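Local coordinates for protein Cif-like 1 (Burkholderia cenocepacia, PDB 7JQY) that probably hydrolyses epoxides, as a Cif-like enzyme of the alpha/beta hydrolase fold that assembles into an octamer, at residues 131-134 / 139-142; 249-254 / 299-304. The protein carries 1 engineered substitution. One frame throughout, in Å; residues are numbered along the deposited sequence.

Interaction 1: residues 131-134 / 139-142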
# COMPACT_ATOMS: atom_id res chain seq x y z
N ALA B 131 34.24 18.71 18.21
CA ALA B 131 35.13 18.95 17.07
C ALA B 131 35.29 20.44 16.80
O ALA B 131 36.34 20.87 16.34
CB ALA B 131 34.61 18.23 15.83
N TYR B 132 34.25 21.23 17.08
CA TYR B 132 34.38 22.68 16.98
C TYR B 132 35.42 23.19 17.97
O TYR B 132 36.34 23.93 17.60
CB TYR B 132 33.01 23.33 17.24
CG TYR B 132 32.84 24.76 16.76
CD1 TYR B 132 33.89 25.69 16.81
CD2 TYR B 132 31.62 25.20 16.26
CE1 TYR B 132 33.72 27.00 16.38
CE2 TYR B 132 31.44 26.50 15.82
CZ TYR B 132 32.49 27.39 15.88
OH TYR B 132 32.30 28.68 15.45
N ALA B 133 35.31 22.77 19.24
CA ALA B 133 36.25 23.23 20.26
C ALA B 133 37.65 22.71 20.01
O ALA B 133 38.63 23.40 20.30
CB ALA B 133 35.77 22.82 21.65
N ALA B 134 37.78 21.50 19.46
CA ALA B 134 39.11 20.94 19.23
C ALA B 134 39.82 21.67 18.09
O ALA B 134 41.04 21.88 18.16
CB ALA B 134 39.01 19.45 18.93
N GLU B 139 37.98 30.11 19.95
CA GLU B 139 36.66 30.61 19.57
C GLU B 139 35.52 30.06 20.43
O GLU B 139 34.40 30.56 20.31
CB GLU B 139 36.39 30.29 18.10
CG GLU B 139 37.41 30.93 17.16
CD GLU B 139 37.15 30.62 15.70
OE1 GLU B 139 35.99 30.34 15.34
OE2 GLU B 139 38.13 30.68 14.91
N ILE B 140 35.77 29.08 21.29
CA ILE B 140 34.75 28.51 22.16
C ILE B 140 35.01 29.02 23.57
O ILE B 140 35.98 28.62 24.21
CB ILE B 140 34.74 26.98 22.12
CG1 ILE B 140 34.46 26.47 20.71
CG2 ILE B 140 33.74 26.41 23.12
CD1 ILE B 140 33.22 27.06 20.06
N VAL B 141 34.14 29.91 24.05
CA VAL B 141 34.27 30.43 25.41
C VAL B 141 34.02 29.33 26.43
O VAL B 141 34.84 29.06 27.30
CB VAL B 141 33.31 31.62 25.62
CG1 VAL B 141 33.48 32.21 27.00
CG2 VAL B 141 33.55 32.67 24.56
N LYS B 142 32.86 28.68 26.32
CA LYS B 142 32.48 27.58 27.20
C LYS B 142 31.75 26.53 26.37
O LYS B 142 31.12 26.84 25.36
CB LYS B 142 31.60 28.05 28.37
CG LYS B 142 32.34 28.85 29.43
CD LYS B 142 31.37 29.45 30.43
CE LYS B 142 32.10 30.31 31.44
NZ LYS B 142 31.17 31.19 32.20
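Ala133 on helix 124-135 and Ile140 at the start of strand 140-146 bring their backbones to a CA-to-CA distance of 5.8 Å, where the chain leaves the helix and turns back into the sheet. The contact thus lies where helix 124-135 returns to strand 140-146 in the beta-alpha-beta crossover that begins with strand 117-122, part of the alpha/beta hydrolase core. Ile140 packs against both Tyr132 and Ala133. Its first torsion (chi1 -60°) puts CG1 beside the backbone N, and Ile140 CG1 rests 3.7 Å from Ala133 CA; the second (chi2 -52°) carries CD1 on over the Tyr132 ring. Ile140 CD1 sits over one face of that ring in a CH-pi contact, 3.9 Å from the centroid and displaced toward the rim, 3.6 Å from Tyr132 CD1. At the phenol end, the Glu139 carboxylate stands nearly perpendicular to the ring, its OE1 lying near the ring plane. Tyr132 OH and Glu139 OE1 are 4.0 Å apart, and the carboxylate finds its partners on helix 98-111 instead: a salt bridge from OE2 to Arg106 and a hydrogen bond between OE1 and His110. Between residues 131-134 and 139-142 the contact is therefore apolar, through dispersion and CH-pi, while the buried charge of Glu139 is satisfied by the neighbouring helix and probably stays ionised beside Arg106.

Interaction 2: residues 249-254 / 299-304; sequences PVLALA and LDFFRE
Leu251 and Phe301 form the centre of a helix-on-sheet contact of the alpha/beta hydrolase fold, in which the C-terminal helix 291-303 packs on strand 250-255, the two segments running in roughly opposite directions. Leu251 CB stands almost directly above the middle of the Phe301 ring, 3.5 Å from the centroid and 13° off the normal, a close CH-pi contact. The two side chains run past one another in opposite directions, which brings Leu251 CD2 back to 3.8 Å from Phe301 CB. The ring extends across to the strand because its CG is anti to the backbone N (chi1 -179°), and its far end reaches the backbone around Pro249. There Pro249 CB packs against Phe301 CE1 at 3.9 Å. In the next shell, Arg275 of the adjacent strand 274-279 touches Pro249, Leu251 and Phe301; its NH1 hydrogen-bonds Val250 O and its NH2 forms a salt bridge with Glu304 OE2, tying the last modelled residue to the sheet. Farther along the strand, Leu253 meets Phe293, Leu294 and Gln297 of the same helix, whereas Ala252 faces helix 262-268. At the rim of the aromatic ring, Pro249 O approaches Phe301 CZ edge-on, at 3.4 Å.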
# COMPACT_ATOMS: atom_id res chain seq x y z
N PRO B 249 36.45 26.12 29.92
CA PRO B 249 35.60 25.39 30.88
C PRO B 249 34.55 24.55 30.17
O PRO B 249 33.95 24.97 29.17
CB PRO B 249 34.96 26.51 31.71
CG PRO B 249 35.86 27.68 31.56
CD PRO B 249 36.43 27.57 30.17
N VAL B 250 34.32 23.35 30.71
CA VAL B 250 33.42 22.37 30.12
C VAL B 250 32.45 21.89 31.19
O VAL B 250 32.85 21.66 32.34
CB VAL B 250 34.20 21.18 29.52
CG1 VAL B 250 33.24 20.10 29.05
CG2 VAL B 250 35.10 21.66 28.39
N LEU B 251 31.18 21.77 30.81
CA LEU B 251 30.12 21.25 31.66
C LEU B 251 29.58 19.98 31.03
O LEU B 251 29.34 19.94 29.82
CB LEU B 251 29.00 22.28 31.84
CG LEU B 251 27.70 21.83 32.52
CD1 LEU B 251 27.91 21.58 34.00
CD2 LEU B 251 26.59 22.85 32.30
N ALA B 252 29.43 18.92 31.84
CA ALA B 252 28.93 17.63 31.40
C ALA B 252 27.65 17.29 32.16
O ALA B 252 27.64 17.33 33.40
CB ALA B 252 29.97 16.52 31.60
N LEU B 253 26.58 16.95 31.43
CA LEU B 253 25.28 16.66 32.03
C LEU B 253 24.64 15.44 31.39
O LEU B 253 24.78 15.21 30.18
CB LEU B 253 24.32 17.85 31.88
CG LEU B 253 24.75 19.20 32.44
CD1 LEU B 253 23.80 20.29 31.95
CD2 LEU B 253 24.81 19.16 33.95
N ALA B 254 23.92 14.65 32.20
CA ALA B 254 23.17 13.50 31.70
C ALA B 254 22.16 13.07 32.76
O ALA B 254 22.25 13.46 33.93
CB ALA B 254 24.10 12.34 31.33
N LEU B 299 22.67 28.31 32.77
CA LEU B 299 22.82 29.69 33.20
C LEU B 299 23.89 29.83 34.28
O LEU B 299 24.68 30.78 34.24
CB LEU B 299 21.47 30.25 33.66
CG LEU B 299 20.53 30.51 32.47
CD1 LEU B 299 19.14 30.95 32.88
CD2 LEU B 299 21.16 31.54 31.53
N ASP B 300 23.94 28.88 35.23
CA ASP B 300 24.98 28.91 36.25
C ASP B 300 26.36 28.76 35.64
O ASP B 300 27.30 29.45 36.02
CB ASP B 300 24.77 27.76 37.23
CG ASP B 300 23.91 28.13 38.39
OD1 ASP B 300 23.87 29.33 38.71
OD2 ASP B 300 23.27 27.23 38.96
N PHE B 301 26.47 27.89 34.64
CA PHE B 301 27.74 27.65 33.97
C PHE B 301 28.19 28.87 33.16
O PHE B 301 29.39 29.14 33.06
CB PHE B 301 27.60 26.42 33.08
CG PHE B 301 28.84 26.04 32.35
CD1 PHE B 301 30.06 25.99 33.00
CD2 PHE B 301 28.79 25.70 31.01
CE1 PHE B 301 31.20 25.62 32.33
CE2 PHE B 301 29.92 25.34 30.33
CZ PHE B 301 31.13 25.30 30.99
N PHE B 302 27.24 29.62 32.59
CA PHE B 302 27.60 30.73 31.71
C PHE B 302 27.89 32.03 32.45
O PHE B 302 28.40 32.96 31.82
CB PHE B 302 26.47 30.96 30.69
CG PHE B 302 26.35 29.87 29.65
CD1 PHE B 302 27.37 28.96 29.45
CD2 PHE B 302 25.21 29.78 28.86
CE1 PHE B 302 27.25 27.97 28.49
CE2 PHE B 302 25.09 28.79 27.90
CZ PHE B 302 26.11 27.88 27.71
N ARG B 303 27.58 32.10 33.73
CA ARG B 303 27.80 33.27 34.55
C ARG B 303 29.16 33.18 35.21
O ARG B 303 29.90 34.15 35.25
CB ARG B 303 26.74 33.37 35.62
CG ARG B 303 25.44 34.03 35.21
CD ARG B 303 24.33 33.74 36.21
NE ARG B 303 23.04 33.52 35.57
CZ ARG B 303 21.86 33.62 36.16
NH1 ARG B 303 21.77 33.95 37.42
NH2 ARG B 303 20.76 33.39 35.49
N GLU B 304 29.45 31.99 35.72
CA GLU B 304 30.67 31.56 36.37
C GLU B 304 31.92 32.33 35.99
O GLU B 304 32.74 31.83 35.25
CB GLU B 304 30.91 30.10 36.00
CG GLU B 304 31.38 29.19 37.10
CD GLU B 304 31.58 27.75 36.65
OE1 GLU B 304 30.64 26.96 36.73
OE2 GLU B 304 32.70 27.41 36.23

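The centres of the two interactions lie about 14 Å apart, on opposite faces of one sheet in which strands 140-146 and 250-255 are neighbours. Interaction 1 closes before interaction 2 opens: the first packs helix 124-135 against the entry of its own crossover strand, the second brings the C-terminal helix 291-303 back onto the next strand. Lys142 connects them. Beyond the corner at Val141 its side chain leaves the face occupied by Ile140, and Lys142 NZ makes a probable hydrogen bond of 2.9 Å to Phe301 O in the last helix. Together they sandwich this part of the sheet between helices, as expected of an alpha/beta hydrolase.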